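Local coordinates for MmcQ/YjbR family DNA-binding protein (PDB 3H9X) that is of unknown function but probably binds DNA through a double-wing motif, at residues His20-Glu23 with Asp27-Val30. Residues are numbered along the deposited sequence; the frame is centred on the assembly and turned at random.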
ATOM      1  N   HIS A  20       5.401 -11.167  -7.263  1.00 50.99           N
ATOM      2  CA  HIS A  20       4.058 -11.328  -7.800  1.00 45.69           C
ATOM      3  C   HIS A  20       3.580 -12.722  -7.483  1.00 46.61           C
ATOM      4  O   HIS A  20       3.706 -13.634  -8.299  1.00 48.04           O
ATOM      5  CB  HIS A  20       4.073 -11.106  -9.309  1.00 33.42           C
ATOM      6  CG  HIS A  20       4.736  -9.829  -9.711  1.00 28.78           C
ATOM      7  ND1 HIS A  20       4.139  -8.599  -9.549  1.00 34.50           N
ATOM      8  CD2 HIS A  20       5.984  -9.582 -10.172  1.00 27.28           C
ATOM      9  CE1 HIS A  20       4.990  -7.649  -9.888  1.00 29.61           C
ATOM     10  NE2 HIS A  20       6.118  -8.220 -10.269  1.00 31.27           N
ATOM     11  N   PRO A  21       3.023 -12.908  -6.281  1.00 44.54           N
ATOM     12  CA  PRO A  21       2.514 -14.194  -5.811  1.00 40.97           C
ATOM     13  C   PRO A  21       1.345 -14.751  -6.594  1.00 36.92           C
ATOM     14  O   PRO A  21       1.263 -15.956  -6.801  1.00 39.20           O
ATOM     15  CB  PRO A  21       2.119 -13.902  -4.369  1.00 46.55           C
ATOM     16  CG  PRO A  21       3.029 -12.795  -3.982  1.00 49.37           C
ATOM     17  CD  PRO A  21       2.978 -11.915  -5.199  1.00 40.25           C
ATOM     18  N   TRP A  22       0.438 -13.870  -7.004  1.00 40.62           N
ATOM     19  CA  TRP A  22      -0.768 -14.257  -7.739  1.00 45.10           C
ATOM     20  C   TRP A  22      -0.582 -14.342  -9.239  1.00 47.51           C
ATOM     21  O   TRP A  22      -0.258 -13.362  -9.894  1.00 54.32           O
ATOM     22  CB  TRP A  22      -1.897 -13.269  -7.453  1.00 42.88           C
ATOM     23  CG  TRP A  22      -2.255 -13.194  -6.019  1.00 41.09           C
ATOM     24  CD1 TRP A  22      -3.107 -14.016  -5.336  1.00 41.49           C
ATOM     25  CD2 TRP A  22      -1.735 -12.271  -5.063  1.00 43.41           C
ATOM     26  NE1 TRP A  22      -3.152 -13.655  -4.008  1.00 33.07           N
ATOM     27  CE2 TRP A  22      -2.319 -12.580  -3.816  1.00 39.21           C
ATOM     28  CE3 TRP A  22      -0.833 -11.198  -5.137  1.00 43.24           C
ATOM     29  CZ2 TRP A  22      -2.025 -11.871  -2.657  1.00 31.59           C
ATOM     30  CZ3 TRP A  22      -0.541 -10.494  -3.979  1.00 31.94           C
ATOM     31  CH2 TRP A  22      -1.141 -10.831  -2.761  1.00 38.08           C
ATOM     32  N   GLU A  23      -0.817 -15.526  -9.777  1.00 53.68           N
ATOM     33  CA  GLU A  23      -0.686 -15.760 -11.200  1.00 53.83           C
ATOM     34  C   GLU A  23      -1.832 -15.075 -11.921  1.00 53.37           C
ATOM     35  O   GLU A  23      -1.655 -14.492 -12.986  1.00 56.40           O
ATOM     36  CB  GLU A  23      -0.718 -17.268 -11.473  1.00 59.25           C
ATOM     37  CG  GLU A  23      -1.987 -17.996 -10.964  1.00 78.94           C
ATOM     38  CD  GLU A  23      -2.074 -18.150  -9.432  1.00 91.03           C
ATOM     39  OE1 GLU A  23      -1.348 -18.996  -8.859  1.00 92.37           O
ATOM     40  OE2 GLU A  23      -2.876 -17.419  -8.803  1.00 91.78           O
ATOM     41  N   ASP A  27      -0.612  -7.743 -11.909  1.00 49.15           N
ATOM     42  CA  ASP A  27      -0.385  -6.425 -11.329  1.00 54.02           C
ATOM     43  C   ASP A  27      -0.121  -6.399  -9.857  1.00 51.76           C
ATOM     44  O   ASP A  27       0.737  -5.646  -9.388  1.00 56.81           O
ATOM     45  CB  ASP A  27      -1.564  -5.520 -11.590  1.00 56.64           C
ATOM     46  CG  ASP A  27      -1.588  -5.048 -12.987  1.00 65.46           C
ATOM     47  OD1 ASP A  27      -2.523  -4.301 -13.332  1.00 77.61           O
ATOM     48  OD2 ASP A  27      -0.655  -5.423 -13.742  1.00 67.95           O
ATOM     49  N   TYR A  28      -0.887  -7.183  -9.114  1.00 45.48           N
ATOM     50  CA  TYR A  28      -0.703  -7.233  -7.679  1.00 37.06           C
ATOM     51  C   TYR A  28       0.759  -7.566  -7.405  1.00 33.51           C
ATOM     52  O   TYR A  28       1.281  -8.540  -7.929  1.00 38.14           O
ATOM     53  CB  TYR A  28      -1.626  -8.289  -7.070  1.00 35.15           C
ATOM     54  CG  TYR A  28      -3.100  -7.991  -7.230  1.00 32.69           C
ATOM     55  CD1 TYR A  28      -4.048  -8.627  -6.436  1.00 34.56           C
ATOM     56  CD2 TYR A  28      -3.546  -7.053  -8.154  1.00 35.18           C
ATOM     57  CE1 TYR A  28      -5.408  -8.327  -6.557  1.00 45.20           C
ATOM     58  CE2 TYR A  28      -4.897  -6.748  -8.283  1.00 44.61           C
ATOM     59  CZ  TYR A  28      -5.822  -7.382  -7.484  1.00 47.44           C
ATOM     60  OH  TYR A  28      -7.151  -7.046  -7.608  1.00 47.62           O
ATOM     61  N   ALA A  29       1.422  -6.741  -6.600  1.00 33.89           N
ATOM     62  CA  ALA A  29       2.822  -6.951  -6.268  1.00 28.21           C
ATOM     63  C   ALA A  29       3.042  -6.719  -4.785  1.00 32.15           C
ATOM     64  O   ALA A  29       2.546  -5.745  -4.233  1.00 39.90           O
ATOM     65  CB  ALA A  29       3.690  -6.001  -7.063  1.00 36.18           C
ATOM     66  N   VAL A  30       3.775  -7.618  -4.131  1.00 33.62           N
ATOM     67  CA  VAL A  30       4.052  -7.458  -2.704  1.00 39.92           C
ATOM     68  C   VAL A  30       5.516  -7.093  -2.475  1.00 38.07           C
ATOM     69  O   VAL A  30       6.375  -7.386  -3.300  1.00 34.91           O
ATOM     70  CB  VAL A  30       3.683  -8.745  -1.863  1.00 43.25           C
ATOM     71  CG1 VAL A  30       2.258  -9.169  -2.143  1.00 40.38           C
ATOM     72  CG2 VAL A  30       4.640  -9.869  -2.141  1.00 41.64           C
TER
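His20 makes the one hydrogen bond between the segments: its ring nitrogen ND1 donates to Tyr28 O at 3.3 Å. The N-H...O angle of 162° is nearly straight, and the oxygen lies close to the imidazole plane, at the ring edge. Seen from the acceptor the fit is poorer, because ND1 sits 38° out of the carbonyl plane rather than on a lone pair; the length agrees with a modest bond. The same ring also reaches the strand itself, with His20 CE1 3.5 Å from Ala29 CB. At Pro21 the contact becomes apolar, and the pyrrolidine ring and Val30 reach toward each other, with Pro21 CG 3.8 Å from Val30 CG2. Trp22 follows with the six-membered part of its indole. Here CE3 approaches Tyr28 CB at 3.6 Å, while CZ3 stands 3.6 Å from Val30 CG1. The indole crosses both side chains at about a right angle. Its two faces are bordered near the rim, one by Tyr28 CD1 and the opposite one by Pro21 CB. A chi1 of -60°, placing CG beside the backbone N of Trp22, directs the indole into this position. Of the two Val30 methyls, CG1 lies nearer the indole and CG2 nearer the proline. Beyond the pair, Val30 shares a backbone hydrogen bond with Asp19 and Ala29 one with Leu43, while Tyr28 stacks on Phe25 and touches Met44 and Ile46. The contact therefore folds the connection after helix 3-13 back against the start of strand 29-32, an outermost strand of the antiparallel sheet. Chemically, one modest imidazole-carbonyl bond gives a backbone oxygen just ahead of that strand a polar partner, and proline and indole carbons cover part of the buried Val30 and Tyr28.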